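Local coordinates for protein GH61E (Thielavia terrestris, PDB 3EJA) that probably acts as a copper-dependent lytic polysaccharide monooxygenase, cleaving crystalline and amorphous polysaccharides oxidatively at their glycosidic bonds, at residues Gly90-Val98 against Glu168-Pro176. Sequence-based numbering, arbitrary orientation.
Sequences GDGAVWFKV and EPPNKVAFP
Trp-95 and Val-173 form a single antiparallel hydrogen-bonded bridge, by which the loop 168-176 lies against 90-98, which carries strand 96-100, an outermost strand of the five-stranded sheet in this beta sandwich of fibronectin type III fold. Trp-95 N gives its proton to Val-173 O (2.9 Å), and Val-173 N returns a straighter bond to Trp-95 O (2.8 Å). Two residues, Val-94 and Trp-95, stand opposite the single Val-173, a classic beta bulge overlapping at Val-94 with the inverse gamma turn centred on Ala-93. Beside it Ala-174 CB is a small knob against Gly-92 O (3.5 Å).

Two aromatic contacts flank the bridge. Phe-175 turns the CD2 edge of its ring onto one face of the Trp-95 indole, near the rim, in an edge-to-face pair with planes at 73°. The indole is held from its own side by a hydrogen bond from NE1 to Gly-90 O. At the other end, Pro-169 CG sits over the centre of the Phe-96 ring (3.4 Å), a CH-pi contact nearly along the ring normal; with chi1 at 57°, CG between backbone N and carbonyl carbon, the ring is turned so that its face meets the proline.

Lys-172 fills the groove between these contacts: CB rests on Ala-93 O, CD on Val-94 O, and bends at chi3 and chi4 carry NZ back to Glu-168 OE2 (2.7 Å) and Pro-169 O. An alanine here is likely to leave Glu-168 without this charge partner and open a gap beside Val-94. Water 1 closes the far end, accepting from Phe-175 N at 3.0 Å and lying 2.7 Å from Gly-92 O, with Gly-90 O also near.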
loop_
_atom_site.group_PDB
_atom_site.type_symbol
_atom_site.label_atom_id
_atom_site.label_comp_id
_atom_site.label_asym_id
_atom_site.label_seq_id
_atom_site.Cartn_x
_atom_site.Cartn_y
_atom_site.Cartn_z
ATOM N N GLY A 90 2.755 -7.656 -11.205
ATOM C CA GLY A 90 3.779 -7.323 -10.208
ATOM C C GLY A 90 4.375 -8.527 -9.491
ATOM O O GLY A 90 4.584 -8.488 -8.277
ATOM N N ASP A 91 4.652 -9.594 -10.244
ATOM C CA ASP A 91 5.325 -10.781 -9.701
ATOM C C ASP A 91 6.792 -10.444 -9.422
ATOM O O ASP A 91 7.348 -9.528 -10.028
ATOM C CB ASP A 91 5.273 -11.955 -10.694
ATOM C CG ASP A 91 3.857 -12.462 -10.976
ATOM O OD1 ASP A 91 2.942 -12.294 -10.144
ATOM O OD2 ASP A 91 3.670 -13.068 -12.052
ATOM N N GLY A 92 7.415 -11.188 -8.513
ATOM C CA GLY A 92 8.846 -11.028 -8.233
ATOM C C GLY A 92 9.200 -9.765 -7.462
ATOM O O GLY A 92 8.321 -9.009 -7.036
ATOM N N ALA A 93 10.501 -9.536 -7.285
ATOM C CA ALA A 93 10.968 -8.411 -6.474
ATOM C C ALA A 93 10.959 -7.119 -7.287
ATOM O O ALA A 93 11.996 -6.670 -7.777
ATOM C CB ALA A 93 12.355 -8.704 -5.896
ATOM N N VAL A 94 9.774 -6.532 -7.441
ATOM C CA VAL A 94 9.594 -5.356 -8.295
ATOM C C VAL A 94 8.999 -4.148 -7.555
ATOM O O VAL A 94 8.809 -3.082 -8.149
ATOM C CB VAL A 94 8.713 -5.683 -9.540
ATOM C CG1 VAL A 94 9.378 -6.736 -10.418
ATOM C CG2 VAL A 94 7.299 -6.139 -9.114
ATOM N N TRP A 95 8.693 -4.315 -6.267
ATOM C CA TRP A 95 8.002 -3.259 -5.513
ATOM C C TRP A 95 8.965 -2.377 -4.724
ATOM O O TRP A 95 9.846 -2.888 -4.026
ATOM C CB TRP A 95 6.961 -3.869 -4.569
ATOM C CG TRP A 95 5.862 -4.567 -5.305
ATOM C CD1 TRP A 95 5.844 -5.875 -5.694
ATOM C CD2 TRP A 95 4.626 -3.994 -5.753
ATOM N NE1 TRP A 95 4.673 -6.158 -6.350
ATOM C CE2 TRP A 95 3.903 -5.024 -6.397
ATOM C CE3 TRP A 95 4.057 -2.713 -5.669
ATOM C CZ2 TRP A 95 2.635 -4.817 -6.960
ATOM C CZ3 TRP A 95 2.795 -2.505 -6.229
ATOM C CH2 TRP A 95 2.098 -3.557 -6.867
ATOM N N PHE A 96 8.791 -1.056 -4.838
ATOM C CA PHE A 96 9.527 -0.111 -3.992
ATOM C C PHE A 96 8.561 0.765 -3.185
ATOM O O PHE A 96 7.477 1.103 -3.664
ATOM C CB PHE A 96 10.533 0.724 -4.806
ATOM C CG PHE A 96 9.919 1.508 -5.948
ATOM C CD1 PHE A 96 9.679 0.902 -7.178
ATOM C CD2 PHE A 96 9.612 2.861 -5.796
ATOM C CE1 PHE A 96 9.117 1.620 -8.239
ATOM C CE2 PHE A 96 9.061 3.596 -6.854
ATOM C CZ PHE A 96 8.813 2.970 -8.081
ATOM N N LYS A 97 8.950 1.090 -1.953
ATOM C CA LYS A 97 8.116 1.904 -1.059
ATOM C C LYS A 97 8.257 3.388 -1.390
ATOM O O LYS A 97 9.379 3.891 -1.491
ATOM C CB LYS A 97 8.517 1.659 0.399
ATOM C CG LYS A 97 7.690 2.436 1.414
ATOM C CD LYS A 97 8.201 2.229 2.840
ATOM C CE LYS A 97 7.673 0.937 3.461
ATOM N NZ LYS A 97 8.482 0.588 4.674
ATOM N N VAL A 98 7.127 4.084 -1.541
ATOM C CA VAL A 98 7.137 5.521 -1.838
ATOM C C VAL A 98 6.614 6.401 -0.699
ATOM O O VAL A 98 6.799 7.626 -0.729
ATOM C CB VAL A 98 6.391 5.866 -3.176
ATOM C CG1 VAL A 98 7.062 5.174 -4.353
ATOM C CG2 VAL A 98 4.903 5.520 -3.103
ATOM N N GLU A 168 16.506 4.315 -10.892
ATOM C CA GLU A 168 15.930 3.010 -10.589
ATOM C C GLU A 168 15.991 2.748 -9.082
ATOM O O GLU A 168 17.082 2.686 -8.509
ATOM C CB GLU A 168 16.673 1.915 -11.362
ATOM C CG GLU A 168 16.126 0.509 -11.139
ATOM C CD GLU A 168 14.686 0.364 -11.588
ATOM O OE1 GLU A 168 14.358 0.809 -12.707
ATOM O OE2 GLU A 168 13.878 -0.197 -10.820
ATOM N N PRO A 169 14.820 2.613 -8.426
ATOM C CA PRO A 169 14.826 2.335 -6.989
ATOM C C PRO A 169 15.556 1.020 -6.668
ATOM O O PRO A 169 15.274 -0.005 -7.296
ATOM C CB PRO A 169 13.329 2.253 -6.635
ATOM C CG PRO A 169 12.635 3.008 -7.730
ATOM C CD PRO A 169 13.450 2.727 -8.961
ATOM N N PRO A 170 16.514 1.059 -5.722
ATOM C CA PRO A 170 17.276 -0.127 -5.335
ATOM C C PRO A 170 16.521 -1.008 -4.342
ATOM O O PRO A 170 15.519 -0.569 -3.771
ATOM C CB PRO A 170 18.516 0.468 -4.669
ATOM C CG PRO A 170 18.039 1.732 -4.070
ATOM C CD PRO A 170 16.937 2.252 -4.960
ATOM N N ASN A 171 17.007 -2.239 -4.157
ATOM C CA ASN A 171 16.453 -3.180 -3.161
ATOM C C ASN A 171 14.929 -3.403 -3.233
ATOM O O ASN A 171 14.254 -3.478 -2.197
ATOM C CB ASN A 171 16.819 -2.764 -1.729
ATOM C CG ASN A 171 18.236 -2.237 -1.603
ATOM O OD1 ASN A 171 19.213 -2.943 -1.890
ATOM N ND2 ASN A 171 18.358 -0.994 -1.139
ATOM N N LYS A 172 14.395 -3.520 -4.444
ATOM C CA LYS A 172 12.970 -3.806 -4.634
ATOM C C LYS A 172 12.574 -5.133 -3.968
ATOM O O LYS A 172 13.422 -6.018 -3.816
ATOM C CB LYS A 172 12.621 -3.767 -6.120
ATOM C CG LYS A 172 12.839 -2.365 -6.712
ATOM C CD LYS A 172 12.354 -2.245 -8.139
ATOM C CE LYS A 172 13.253 -2.975 -9.108
ATOM N NZ LYS A 172 14.573 -2.274 -9.239
ATOM N N VAL A 173 11.312 -5.240 -3.536
ATOM C CA VAL A 173 10.823 -6.408 -2.772
ATOM C C VAL A 173 9.625 -7.087 -3.449
ATOM O O VAL A 173 8.998 -6.512 -4.340
ATOM C CB VAL A 173 10.448 -6.039 -1.304
ATOM C CG1 VAL A 173 11.655 -5.488 -0.560
ATOM C CG2 VAL A 173 9.267 -5.059 -1.255
ATOM N N ALA A 174 9.323 -8.309 -3.018
ATOM C CA ALA A 174 8.188 -9.067 -3.543
ATOM C C ALA A 174 7.028 -9.131 -2.537
ATOM O O ALA A 174 7.252 -9.062 -1.332
ATOM C CB ALA A 174 8.652 -10.471 -3.915
ATOM N N PHE A 175 5.801 -9.251 -3.043
ATOM C CA PHE A 175 4.621 -9.516 -2.205
ATOM C C PHE A 175 3.863 -10.707 -2.781
ATOM O O PHE A 175 3.316 -10.597 -3.882
ATOM C CB PHE A 175 3.676 -8.307 -2.183
ATOM C CG PHE A 175 4.181 -7.148 -1.381
ATOM C CD1 PHE A 175 4.153 -7.186 0.013
ATOM C CD2 PHE A 175 4.648 -5.996 -2.019
ATOM C CE1 PHE A 175 4.609 -6.095 0.763
ATOM C CE2 PHE A 175 5.097 -4.908 -1.277
ATOM C CZ PHE A 175 5.081 -4.958 0.113
ATOM N N PRO A 176 3.811 -11.841 -2.045
ATOM C CA PRO A 176 4.458 -12.081 -0.742
ATOM C C PRO A 176 5.982 -12.131 -0.844
ATOM O O PRO A 176 6.527 -12.308 -1.940
ATOM C CB PRO A 176 3.922 -13.455 -0.323
ATOM C CG PRO A 176 3.520 -14.110 -1.565
ATOM C CD PRO A 176 3.064 -13.020 -2.512
HETATM O O HOH W 1 5.897 -9.636 -6.027
#